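Local coordinates for Lmo0135 protein (Listeria monocytogenes EGD-e, PDB 5ISU) that probably serves as the extracellular solute-binding component of an ABC transporter, with peptides the likely cargo as in related family 5 proteins, at residues Lys427-Asp430 against Ala431-Lys435. Sequence-based numbering, arbitrary orientation.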
loop_
_atom_site.group_PDB
_atom_site.type_symbol
_atom_site.label_atom_id
_atom_site.label_comp_id
_atom_site.label_asym_id
_atom_site.label_seq_id
_atom_site.Cartn_x
_atom_site.Cartn_y
_atom_site.Cartn_z
ATOM N N LYS A 427 -25.213 -6.479 7.310
ATOM C CA LYS A 427 -24.991 -6.565 8.768
ATOM C C LYS A 427 -24.323 -7.856 9.245
ATOM O O LYS A 427 -23.463 -7.817 10.114
ATOM C CB LYS A 427 -26.297 -6.375 9.561
ATOM C CG LYS A 427 -26.704 -4.942 9.848
ATOM C CD LYS A 427 -27.882 -4.945 10.832
ATOM C CE LYS A 427 -28.236 -3.570 11.393
ATOM N NZ LYS A 427 -28.707 -2.623 10.346
ATOM N N ASP A 428 -24.750 -8.994 8.718
ATOM C CA ASP A 428 -24.152 -10.279 9.107
ATOM C C ASP A 428 -22.669 -10.309 8.781
ATOM O O ASP A 428 -21.874 -10.736 9.603
ATOM C CB ASP A 428 -24.845 -11.458 8.423
ATOM C CG ASP A 428 -26.226 -11.755 9.005
ATOM O OD1 ASP A 428 -26.659 -11.063 9.949
ATOM O OD2 ASP A 428 -26.875 -12.710 8.524
ATOM N N LEU A 429 -22.302 -9.837 7.593
ATOM C CA LEU A 429 -20.891 -9.828 7.202
ATOM C C LEU A 429 -20.106 -8.890 8.100
ATOM O O LEU A 429 -18.973 -9.183 8.457
ATOM C CB LEU A 429 -20.715 -9.398 5.750
ATOM C CG LEU A 429 -19.264 -9.388 5.252
ATOM C CD1 LEU A 429 -18.677 -10.793 5.305
ATOM C CD2 LEU A 429 -19.193 -8.828 3.846
ATOM N N ASP A 430 -20.714 -7.756 8.442
ATOM C CA ASP A 430 -20.079 -6.784 9.330
ATOM C C ASP A 430 -19.803 -7.382 10.723
ATOM O O ASP A 430 -18.799 -7.037 11.345
ATOM C CB ASP A 430 -20.896 -5.476 9.409
ATOM C CG ASP A 430 -20.862 -4.659 8.079
ATOM O OD1 ASP A 430 -20.320 -5.145 7.051
ATOM O OD2 ASP A 430 -21.389 -3.522 8.066
ATOM N N ALA A 431 -20.662 -8.301 11.175
ATOM C CA ALA A 431 -20.468 -8.983 12.474
ATOM C C ALA A 431 -19.237 -9.891 12.412
ATOM O O ALA A 431 -18.512 -10.017 13.402
ATOM C CB ALA A 431 -21.712 -9.782 12.883
ATOM N N LEU A 432 -19.017 -10.519 11.250
ATOM C CA LEU A 432 -17.824 -11.346 11.026
ATOM C C LEU A 432 -16.548 -10.484 11.060
ATOM O O LEU A 432 -15.557 -10.870 11.684
ATOM C CB LEU A 432 -17.901 -12.117 9.696
ATOM C CG LEU A 432 -18.756 -13.391 9.670
ATOM C CD1 LEU A 432 -18.982 -13.867 8.242
ATOM C CD2 LEU A 432 -18.123 -14.495 10.521
ATOM N N TRP A 433 -16.576 -9.332 10.382
ATOM C CA TRP A 433 -15.432 -8.421 10.394
ATOM C C TRP A 433 -15.052 -8.115 11.829
ATOM O O TRP A 433 -13.900 -8.299 12.206
ATOM C CB TRP A 433 -15.704 -7.105 9.660
ATOM C CG TRP A 433 -15.642 -7.145 8.128
ATOM C CD1 TRP A 433 -16.697 -7.038 7.255
ATOM C CD2 TRP A 433 -14.465 -7.248 7.311
ATOM N NE1 TRP A 433 -16.243 -7.067 5.965
ATOM C CE2 TRP A 433 -14.882 -7.197 5.968
ATOM C CE3 TRP A 433 -13.098 -7.361 7.586
ATOM C CZ2 TRP A 433 -13.974 -7.284 4.890
ATOM C CZ3 TRP A 433 -12.207 -7.447 6.523
ATOM C CH2 TRP A 433 -12.651 -7.401 5.194
ATOM N N GLU A 434 -16.028 -7.682 12.634
ATOM C CA GLU A 434 -15.763 -7.350 14.048
ATOM C C GLU A 434 -15.323 -8.550 14.881
ATOM O O GLU A 434 -14.452 -8.424 15.731
ATOM C CB GLU A 434 -16.937 -6.619 14.690
ATOM C CG GLU A 434 -17.096 -5.208 14.126
ATOM C CD GLU A 434 -17.942 -4.294 15.008
ATOM O OE1 GLU A 434 -18.756 -4.804 15.818
ATOM O OE2 GLU A 434 -17.786 -3.055 14.892
ATOM N N LYS A 435 -15.897 -9.707 14.592
ATOM C CA LYS A 435 -15.528 -10.940 15.271
ATOM C C LYS A 435 -14.065 -11.300 14.957
ATOM O O LYS A 435 -13.330 -11.726 15.832
ATOM C CB LYS A 435 -16.474 -12.066 14.838
ATOM C CG LYS A 435 -16.337 -13.404 15.562
ATOM C CD LYS A 435 -17.310 -14.408 14.932
ATOM C CE LYS A 435 -17.099 -15.850 15.386
ATOM N NZ LYS A 435 -17.431 -16.068 16.814
#
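L429 and W433 lie side by side on one face of the first turns of helix 427-438, an i to i+4 pair pointing the same way. The branch carbon of L429 meets the pyrrole part of the indole: CG of L429 lies 3.9 Å from NE1 of W433 and 4.0 Å from its CD1, with the CD2 methyl also close to NE1. The indole is swung beside its own backbone N (chi1 -78°), which turns the pyrrole edge, CD1 and NE1, back toward L429. Both residues are buried and touch I452 of helix 442-458, so this face joins two consecutive helices of a solute-binding protein of the PBP clan. The indole NE1 is buried here without a polar partner in the model.

The D430 side chain crosses that of W433 at a slant, its carboxylate plane inclined 61° to the ring. OD1 of D430 comes within 4.1 Å of W433 CD1, while D430 CA lies at the ring's edge, near its plane. The other oxygen, OD2, accepts a hydrogen bond from the backbone N of S415, tying the helix to the 410-415 loop region, where K410 and Y413 also touch W433.

L432 adds a looser apolar contact, its CD1 4.3 Å from CD1 of L429. Backbone bonds of the i to i+4 kind run beneath these side chains: E434 N to D430 O is nearly straight at 170°, whereas L432 N to D428 O is long and weak. W433 N reaches L429 O at 3.1 Å in the carbonyl plane, and that same oxygen sits 3.4 Å from W433 CD1.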